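Local coordinates for solute-binding periplasmic protein of iron/siderophore ABC transporter (Yersinia pestis, PDB 6B2Y), which probably acts as the periplasmic iron chaperone of an ABC transporter, binding a chelated metal and delivering it to the membrane permease, at residues 53-58 / 181-186; 198-203 / 338-343; 241-246 / 344-349. One frame throughout, in Å; residues are numbered along the deposited sequence.

Contacts 2 and 3 are buried helix-helix packing built on the same element, helix 340-350: residues 338-343 meet helix 186-207, and the next turns, 344-349, meet helix 239-245. Their centres lie 8 Å apart, joined by a probable hydrogen bond from Q344 NE2 to N199 O, 3.0 Å. Contact 1 stands apart, 27 Å from contact 2 and 33 Å from contact 3 between centres, partly buried at the end of the parallel sheet where its central strand begins. Helix 168-182 ends there, and helix 186-207 runs on toward contact 2. The chemistry follows: apolar methyls and a phenyl edge in the buried contacts, a histidine ring, a carbonyl and a water bridge beside aliphatic groups in contact 1.

Contact 1 of 3, residues 53-58 / 181-186; sequences AKVERI and KALHRE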
loop_
_atom_site.group_PDB
_atom_site.type_symbol
_atom_site.label_atom_id
_atom_site.label_comp_id
_atom_site.label_asym_id
_atom_site.label_seq_id
_atom_site.Cartn_x
_atom_site.Cartn_y
_atom_site.Cartn_z
ATOM N N ALA A 53 4.319 5.131 -28.736
ATOM C CA ALA A 53 5.381 6.080 -28.417
ATOM C C ALA A 53 4.880 7.271 -27.621
ATOM O O ALA A 53 5.672 7.916 -26.921
ATOM C CB ALA A 53 6.052 6.569 -29.704
ATOM N N LYS A 54 3.591 7.576 -27.709
ATOM C CA LYS A 54 2.978 8.679 -26.985
ATOM C C LYS A 54 1.884 8.111 -26.094
ATOM O O LYS A 54 1.038 7.341 -26.566
ATOM C CB LYS A 54 2.389 9.714 -27.947
ATOM C CG LYS A 54 3.415 10.443 -28.813
ATOM C CD LYS A 54 2.880 11.817 -29.226
ATOM C CE LYS A 54 3.987 12.724 -29.739
ATOM N NZ LYS A 54 4.772 13.333 -28.624
ATOM N N VAL A 55 1.920 8.461 -24.812
ATOM C CA VAL A 55 0.925 8.004 -23.848
ATOM C C VAL A 55 0.362 9.231 -23.147
ATOM O O VAL A 55 1.081 9.915 -22.411
ATOM C CB VAL A 55 1.506 7.019 -22.828
ATOM C CG1 VAL A 55 0.495 6.767 -21.714
ATOM C CG2 VAL A 55 1.905 5.733 -23.512
ATOM N N GLU A 56 -0.916 9.523 -23.382
ATOM C CA GLU A 56 -1.559 10.630 -22.690
ATOM C C GLU A 56 -2.894 10.271 -22.052
ATOM O O GLU A 56 -3.444 11.109 -21.331
ATOM C CB GLU A 56 -1.765 11.825 -23.640
ATOM C CG GLU A 56 -0.485 12.355 -24.294
ATOM C CD GLU A 56 0.455 13.028 -23.305
ATOM O OE1 GLU A 56 -0.032 13.617 -22.316
ATOM O OE2 GLU A 56 1.688 12.960 -23.521
ATOM N N ARG A 57 -3.430 9.071 -22.282
ATOM C CA ARG A 57 -4.723 8.652 -21.740
ATOM C C ARG A 57 -4.558 7.304 -21.040
ATOM O O ARG A 57 -4.583 6.257 -21.692
ATOM C CB ARG A 57 -5.771 8.581 -22.852
ATOM C CG ARG A 57 -5.876 9.881 -23.641
ATOM C CD ARG A 57 -6.957 9.839 -24.716
ATOM N NE ARG A 57 -8.307 9.657 -24.179
ATOM C CZ ARG A 57 -9.035 10.627 -23.626
ATOM N NH1 ARG A 57 -8.538 11.851 -23.517
ATOM N NH2 ARG A 57 -10.262 10.371 -23.173
ATOM N N ILE A 58 -4.416 7.332 -19.712
ATOM C CA ILE A 58 -4.130 6.144 -18.907
ATOM C C ILE A 58 -5.392 5.699 -18.186
ATOM O O ILE A 58 -6.082 6.520 -17.570
ATOM C CB ILE A 58 -3.027 6.424 -17.872
ATOM C CG1 ILE A 58 -1.768 6.981 -18.537
ATOM C CG2 ILE A 58 -2.719 5.149 -17.059
ATOM C CD1 ILE A 58 -0.797 7.557 -17.519
ATOM N N LYS A 181 8.861 3.058 -17.946
ATOM C CA LYS A 181 9.021 2.747 -19.362
ATOM C C LYS A 181 7.688 2.820 -20.105
ATOM O O LYS A 181 7.602 3.419 -21.189
ATOM C CB LYS A 181 9.670 1.366 -19.506
ATOM C CG LYS A 181 10.048 0.977 -20.928
ATOM C CD LYS A 181 10.893 -0.274 -20.955
ATOM C CE LYS A 181 11.291 -0.622 -22.375
ATOM N NZ LYS A 181 12.153 -1.846 -22.474
ATOM N N ALA A 182 6.637 2.218 -19.540
ATOM C CA ALA A 182 5.350 2.166 -20.224
ATOM C C ALA A 182 4.697 3.536 -20.314
ATOM O O ALA A 182 3.932 3.792 -21.245
ATOM C CB ALA A 182 4.406 1.199 -19.507
ATOM N N LEU A 183 4.964 4.419 -19.358
ATOM C CA LEU A 183 4.320 5.727 -19.338
ATOM C C LEU A 183 5.258 6.843 -19.765
ATOM O O LEU A 183 4.897 8.017 -19.638
ATOM C CB LEU A 183 3.761 6.018 -17.950
ATOM C CG LEU A 183 2.829 4.922 -17.440
ATOM C CD1 LEU A 183 2.358 5.208 -16.041
ATOM C CD2 LEU A 183 1.646 4.791 -18.406
ATOM N N HIS A 184 6.459 6.494 -20.236
ATOM C CA HIS A 184 7.426 7.453 -20.762
ATOM C C HIS A 184 7.806 8.494 -19.707
ATOM O O HIS A 184 7.857 9.694 -19.967
ATOM C CB HIS A 184 6.892 8.095 -22.044
ATOM C CG HIS A 184 6.569 7.098 -23.102
ATOM N ND1 HIS A 184 7.533 6.310 -23.698
ATOM C CD2 HIS A 184 5.390 6.737 -23.661
ATOM C CE1 HIS A 184 6.963 5.517 -24.586
ATOM N NE2 HIS A 184 5.662 5.746 -24.573
ATOM N N ARG A 185 8.096 8.013 -18.503
ATOM C CA ARG A 185 8.625 8.831 -17.411
ATOM C C ARG A 185 9.821 8.131 -16.762
ATOM O O ARG A 185 9.888 7.959 -15.542
ATOM C CB ARG A 185 7.542 9.122 -16.379
ATOM C CG ARG A 185 6.348 9.885 -16.940
ATOM C CD ARG A 185 6.710 11.344 -17.184
ATOM N NE ARG A 185 5.530 12.145 -17.515
ATOM C CZ ARG A 185 4.987 12.209 -18.729
ATOM N NH1 ARG A 185 5.511 11.512 -19.720
ATOM N NH2 ARG A 185 3.911 12.962 -18.947
ATOM N N GLU A 186 10.794 7.741 -17.584
ATOM C CA GLU A 186 11.889 6.899 -17.098
ATOM C C GLU A 186 12.740 7.607 -16.044
ATOM O O GLU A 186 13.207 6.978 -15.087
ATOM C CB GLU A 186 12.763 6.457 -18.271
ATOM C CG GLU A 186 12.108 5.431 -19.171
ATOM C CD GLU A 186 11.371 6.030 -20.357
ATOM O OE1 GLU A 186 11.154 5.269 -21.322
ATOM O OE2 GLU A 186 11.008 7.245 -20.334
HETATM O O HOH W 1 3.959 12.438 -22.265
#
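The imidazole of H184 lies between two carbonyl oxygens: A53 O sits 3.2 Å above one face and K181 O 3.8 Å above the opposite one, both offset toward the rim. V55 CG2 comes up at the ring edge, 3.6 Å from H184 CD2. Although A53 O is near H184 NE2, the angle is poor for a hydrogen bond; NE2 bonds to P52 O, which fixes the ring against the 53-58 loop. With V55 CG1 anti to the backbone N (chi1 170°), CG2 is left beside that N and touches the ring edge and A182 O, a buried oxygen without partner in the model. Deeper in, L183 CD2 takes V55 CG1 at 4.0 Å and I58 CD1 at 3.8 Å, and I132 of strand 132-136 packs against V55 and L183. At the outer side water 1 bridges the segments, donating to E56 OE2 at 2.6 Å and accepting from R185 NH1 at 3.1 Å. The same NH1 holds H184 O at 159°, the oxygen lying in the guanidinium plane. This is the turn between helices 168-182 and 186-207, set against the loop entering strand 58-60, central in the parallel alpha/beta sheet of a periplasmic binding protein.

Contact 2 of 3, residues 198-203 / 338-343; sequences DNVDKV and YNVLAI
Two helical segments approach most closely at V200 and V340, whose CA atoms are 6.3 Å apart, and the gap is filled by valine and isoleucine methyls and N199 CB. V340 CG2 makes two of the contacts: it stands 3.7 Å from N199 CB and 3.8 Å from V200 CG2, touching two consecutive residues of the facing helix. Its torsion explains this, since chi1 of 56° puts CG1 in the crowded position between backbone N and carbonyl carbon and leaves CG2 anti to N, directed at 198-203. V200 CG2 also meets I343 CD1 at 4.1 Å, so one valine methyl touches side chains from successive turns of the other helix. Further along, V203 CG1 lies 4.3 Å from I343 CG2, a looser approach. The packing joins helix 186-207 to helix 340-350; helix 186-207 links the lobe of the parallel sheet to that of the mixed sheet, consistent with the interlobe helix of iron-siderophore-type periplasmic binding proteins. Helix 239-245 adds Q245 against V200 and I343. Polar groups are settled within or beside the helices: K202 NZ donates to N199 OD1 at 2.8 Å from above the amide plane, 36° out of it, while N199 ND2 bonds to F195 O and N199 O accepts from Q344 NE2.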
loop_
_atom_site.group_PDB
_atom_site.type_symbol
_atom_site.label_atom_id
_atom_site.label_comp_id
_atom_site.label_asym_id
_atom_site.label_seq_id
_atom_site.Cartn_x
_atom_site.Cartn_y
_atom_site.Cartn_z
ATOM N N ASP A 198 17.620 3.805 -1.237
ATOM C CA ASP A 198 18.366 4.507 -0.191
ATOM C C ASP A 198 17.647 4.423 1.144
ATOM O O ASP A 198 18.269 4.177 2.184
ATOM C CB ASP A 198 18.574 5.965 -0.580
ATOM C CG ASP A 198 19.698 6.128 -1.575
ATOM O OD1 ASP A 198 20.360 5.109 -1.854
ATOM O OD2 ASP A 198 19.916 7.256 -2.064
ATOM N N ASN A 199 16.332 4.600 1.131
ATOM C CA ASN A 199 15.597 4.588 2.386
ATOM C C ASN A 199 15.314 3.191 2.913
ATOM O O ASN A 199 15.120 3.044 4.123
ATOM C CB ASN A 199 14.317 5.409 2.239
ATOM C CG ASN A 199 14.591 6.883 2.449
ATOM O OD1 ASN A 199 14.813 7.305 3.574
ATOM N ND2 ASN A 199 14.679 7.640 1.368
ATOM N N VAL A 200 15.320 2.157 2.066
ATOM C CA VAL A 200 15.291 0.805 2.608
ATOM C C VAL A 200 16.657 0.436 3.178
ATOM O O VAL A 200 16.746 -0.260 4.193
ATOM C CB VAL A 200 14.827 -0.201 1.534
ATOM C CG1 VAL A 200 15.093 -1.668 1.971
ATOM C CG2 VAL A 200 13.360 0.022 1.200
ATOM N N ASP A 201 17.744 0.904 2.541
ATOM C CA ASP A 201 19.083 0.536 3.020
ATOM C C ASP A 201 19.369 1.125 4.402
ATOM O O ASP A 201 20.156 0.552 5.165
ATOM C CB ASP A 201 20.162 0.990 2.034
ATOM C CG ASP A 201 20.159 0.185 0.741
ATOM O OD1 ASP A 201 19.398 -0.806 0.632
ATOM O OD2 ASP A 201 20.914 0.570 -0.178
ATOM N N LYS A 202 18.748 2.263 4.734
ATOM C CA LYS A 202 18.834 2.801 6.094
ATOM C C LYS A 202 18.412 1.773 7.124
ATOM O O LYS A 202 18.942 1.749 8.246
ATOM C CB LYS A 202 17.945 4.037 6.243
ATOM C CG LYS A 202 18.434 5.247 5.510
ATOM C CD LYS A 202 17.394 6.353 5.569
ATOM C CE LYS A 202 17.858 7.554 4.785
ATOM N NZ LYS A 202 16.885 8.669 4.871
ATOM N N VAL A 203 17.442 0.938 6.773
ATOM C CA VAL A 203 16.944 -0.107 7.655
ATOM C C VAL A 203 17.803 -1.357 7.566
ATOM O O VAL A 203 18.211 -1.908 8.590
ATOM C CB VAL A 203 15.471 -0.425 7.316
ATOM C CG1 VAL A 203 15.003 -1.674 8.053
ATOM C CG2 VAL A 203 14.568 0.782 7.638
ATOM N N TYR A 338 4.761 3.448 -1.945
ATOM C CA TYR A 338 5.109 4.233 -0.766
ATOM C C TYR A 338 5.482 3.351 0.413
ATOM O O TYR A 338 5.806 3.871 1.484
ATOM C CB TYR A 338 3.942 5.122 -0.311
ATOM C CG TYR A 338 3.479 6.270 -1.182
ATOM C CD1 TYR A 338 2.807 7.345 -0.606
ATOM C CD2 TYR A 338 3.644 6.272 -2.564
ATOM C CE1 TYR A 338 2.347 8.393 -1.374
ATOM C CE2 TYR A 338 3.184 7.317 -3.345
ATOM C CZ TYR A 338 2.524 8.370 -2.742
ATOM O OH TYR A 338 2.050 9.414 -3.508
ATOM N N ASN A 339 5.430 2.023 0.248
ATOM C CA ASN A 339 5.547 1.093 1.368
ATOM C C ASN A 339 6.867 1.199 2.120
ATOM O O ASN A 339 6.978 0.616 3.205
ATOM C CB ASN A 339 5.302 -0.351 0.888
ATOM C CG ASN A 339 6.356 -0.847 -0.112
ATOM O OD1 ASN A 339 7.546 -0.607 0.057
ATOM N ND2 ASN A 339 5.910 -1.572 -1.142
ATOM N N VAL A 340 7.871 1.902 1.579
ATOM C CA VAL A 340 9.104 2.101 2.343
ATOM C C VAL A 340 8.795 2.784 3.673
ATOM O O VAL A 340 9.512 2.588 4.666
ATOM C CB VAL A 340 10.148 2.881 1.512
ATOM C CG1 VAL A 340 9.607 4.216 1.022
ATOM C CG2 VAL A 340 11.472 3.080 2.303
ATOM N N LEU A 341 7.720 3.579 3.731
ATOM C CA LEU A 341 7.368 4.199 5.004
ATOM C C LEU A 341 6.918 3.170 6.026
ATOM O O LEU A 341 7.149 3.345 7.230
ATOM C CB LEU A 341 6.280 5.250 4.797
ATOM C CG LEU A 341 6.714 6.371 3.855
ATOM C CD1 LEU A 341 5.513 7.204 3.411
ATOM C CD2 LEU A 341 7.758 7.243 4.509
ATOM N N ALA A 342 6.278 2.087 5.583
ATOM C CA ALA A 342 5.932 1.027 6.519
ATOM C C ALA A 342 7.166 0.241 6.943
ATOM O O ALA A 342 7.294 -0.155 8.110
ATOM C CB ALA A 342 4.891 0.092 5.896
ATOM N N ILE A 343 8.086 -0.009 6.009
ATOM C CA ILE A 343 9.302 -0.736 6.372
ATOM C C ILE A 343 10.073 0.010 7.451
ATOM O O ILE A 343 10.526 -0.589 8.444
ATOM C CB ILE A 343 10.165 -0.975 5.128
ATOM C CG1 ILE A 343 9.443 -1.918 4.159
ATOM C CG2 ILE A 343 11.521 -1.528 5.523
ATOM C CD1 ILE A 343 10.091 -1.882 2.762
#

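Contact 3 of 3, residues 241-246 / 344-349; sequences DFIDQA and QSFAKW
F346 overlaps F242 CB through CD2 and CE2 of its phenyl ring, both 3.8 Å away. Backbone atom I243 N lies near the ring plane at its edge, 3.9 Å from F346 CD2, and I243 CG1 approaches F346 CE2 to 4.0 Å, the two side chains crossing at a slant. The ring therefore fits beside the F242-I243 step of helix 239-245. F346 CG lies opposite the carbonyl carbon and next to the backbone N (chi1 -73°), which sends the ring out to this step while its CB stays close to the helix end. There A246 takes over: its CB is 3.6 Å from F346 CB and 3.4 Å from A347 N, and its methyl meets that of A347 at 3.8 Å. With alanine on both sides, the CA atoms of A246 and A347 come to 4.4 Å. This is close helix-helix packing in which the end of helix 239-245 rests on helix 340-350 beside the mixed sheet of the protein; on another side of the latter helix, W349 stacks on Y327 of strand 326-330. The phenyl of F242 leads away from the segment, toward N339 and I343. A246 O, buried here, has no partner in the model, whereas the neighbouring Q245 O accepts from T207 OG1. V203 and F355 also pack on A347.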
loop_
_atom_site.group_PDB
_atom_site.type_symbol
_atom_site.label_atom_id
_atom_site.label_comp_id
_atom_site.label_asym_id
_atom_site.label_seq_id
_atom_site.Cartn_x
_atom_site.Cartn_y
_atom_site.Cartn_z
ATOM N N ASP A 241 6.789 -9.260 3.875
ATOM C CA ASP A 241 8.059 -8.765 3.348
ATOM C C ASP A 241 8.590 -7.599 4.177
ATOM O O ASP A 241 9.808 -7.462 4.366
ATOM C CB ASP A 241 7.891 -8.328 1.883
ATOM C CG ASP A 241 7.874 -9.498 0.914
ATOM O OD1 ASP A 241 8.006 -10.659 1.370
ATOM O OD2 ASP A 241 7.746 -9.255 -0.310
ATOM N N PHE A 242 7.700 -6.713 4.636
ATOM C CA PHE A 242 8.161 -5.570 5.425
ATOM C C PHE A 242 8.656 -6.013 6.789
ATOM O O PHE A 242 9.632 -5.455 7.312
ATOM C CB PHE A 242 7.042 -4.540 5.616
ATOM C CG PHE A 242 6.319 -4.172 4.348
ATOM C CD1 PHE A 242 6.948 -4.242 3.113
ATOM C CD2 PHE A 242 5.001 -3.722 4.408
ATOM C CE1 PHE A 242 6.264 -3.895 1.951
ATOM C CE2 PHE A 242 4.322 -3.378 3.260
ATOM C CZ PHE A 242 4.947 -3.473 2.039
ATOM N N ILE A 243 7.963 -6.973 7.397
ATOM C CA ILE A 243 8.430 -7.536 8.661
ATOM C C ILE A 243 9.841 -8.095 8.506
ATOM O O ILE A 243 10.737 -7.785 9.308
ATOM C CB ILE A 243 7.449 -8.608 9.156
ATOM C CG1 ILE A 243 6.130 -7.940 9.551
ATOM C CG2 ILE A 243 8.028 -9.379 10.346
ATOM C CD1 ILE A 243 5.024 -8.945 9.843
ATOM N N ASP A 244 10.053 -8.912 7.466
ATOM C CA ASP A 244 11.368 -9.494 7.186
ATOM C C ASP A 244 12.440 -8.414 7.081
ATOM O O ASP A 244 13.478 -8.487 7.750
ATOM C CB ASP A 244 11.341 -10.321 5.886
ATOM C CG ASP A 244 10.419 -11.538 5.952
ATOM O OD1 ASP A 244 9.874 -11.862 7.027
ATOM O OD2 ASP A 244 10.225 -12.189 4.897
ATOM N N GLN A 245 12.221 -7.410 6.221
ATOM C CA GLN A 245 13.249 -6.398 6.006
ATOM C C GLN A 245 13.502 -5.578 7.259
ATOM O O GLN A 245 14.615 -5.082 7.465
ATOM C CB GLN A 245 12.855 -5.463 4.859
ATOM C CG GLN A 245 12.864 -6.130 3.495
ATOM C CD GLN A 245 12.411 -5.185 2.389
ATOM O OE1 GLN A 245 13.233 -4.600 1.690
ATOM N NE2 GLN A 245 11.099 -5.045 2.224
ATOM N N ALA A 246 12.482 -5.416 8.102
ATOM C CA ALA A 246 12.632 -4.655 9.331
ATOM C C ALA A 246 13.220 -5.496 10.447
ATOM O O ALA A 246 13.306 -5.020 11.582
ATOM C CB ALA A 246 11.281 -4.067 9.766
ATOM N N GLN A 344 10.200 1.327 7.295
ATOM C CA GLN A 344 10.932 2.135 8.268
ATOM C C GLN A 344 10.193 2.193 9.597
ATOM O O GLN A 344 10.819 2.121 10.665
ATOM C CB GLN A 344 11.165 3.546 7.726
ATOM C CG GLN A 344 12.200 3.638 6.618
ATOM C CD GLN A 344 12.525 5.075 6.272
ATOM O OE1 GLN A 344 11.840 6.005 6.715
ATOM N NE2 GLN A 344 13.557 5.269 5.488
ATOM N N SER A 345 8.863 2.329 9.558
ATOM C CA SER A 345 8.092 2.365 10.800
ATOM C C SER A 345 8.197 1.043 11.553
ATOM O O SER A 345 8.386 1.032 12.776
ATOM C CB SER A 345 6.624 2.693 10.509
ATOM O OG SER A 345 6.474 4.058 10.167
ATOM N N PHE A 346 8.083 -0.086 10.841
ATOM C CA PHE A 346 8.253 -1.387 11.488
ATOM C C PHE A 346 9.609 -1.479 12.176
ATOM O O PHE A 346 9.704 -1.893 13.339
ATOM C CB PHE A 346 8.125 -2.529 10.475
ATOM C CG PHE A 346 6.725 -2.784 10.003
ATOM C CD1 PHE A 346 5.710 -1.853 10.239
ATOM C CD2 PHE A 346 6.422 -3.936 9.302
ATOM C CE1 PHE A 346 4.427 -2.088 9.790
ATOM C CE2 PHE A 346 5.146 -4.176 8.838
ATOM C CZ PHE A 346 4.129 -3.240 9.099
ATOM N N ALA A 347 10.671 -1.126 11.454
ATOM C CA ALA A 347 12.024 -1.260 11.992
ATOM C C ALA A 347 12.203 -0.416 13.247
ATOM O O ALA A 347 12.787 -0.874 14.240
ATOM C CB ALA A 347 13.045 -0.852 10.937
ATOM N N LYS A 348 11.714 0.819 13.215
ATOM C CA LYS A 348 11.853 1.705 14.369
ATOM C C LYS A 348 11.076 1.177 15.569
ATOM O O LYS A 348 11.509 1.348 16.717
ATOM C CB LYS A 348 11.402 3.118 13.995
ATOM C CG LYS A 348 11.865 4.214 14.953
ATOM C CD LYS A 348 11.333 5.566 14.532
ATOM C CE LYS A 348 11.637 6.629 15.574
ATOM N NZ LYS A 348 13.069 7.033 15.561
ATOM N N TRP A 349 9.908 0.565 15.336
ATOM C CA TRP A 349 9.187 -0.076 16.432
ATOM C C TRP A 349 9.951 -1.278 16.975
ATOM O O TRP A 349 10.021 -1.472 18.196
ATOM C CB TRP A 349 7.801 -0.528 15.986
ATOM C CG TRP A 349 6.884 0.573 15.581
ATOM C CD1 TRP A 349 6.909 1.871 16.006
ATOM C CD2 TRP A 349 5.779 0.465 14.671
ATOM N NE1 TRP A 349 5.888 2.584 15.405
ATOM C CE2 TRP A 349 5.177 1.740 14.592
ATOM C CE3 TRP A 349 5.244 -0.585 13.919
ATOM C CZ2 TRP A 349 4.073 1.991 13.782
ATOM C CZ3 TRP A 349 4.143 -0.336 13.121
ATOM C CH2 TRP A 349 3.568 0.941 13.059
#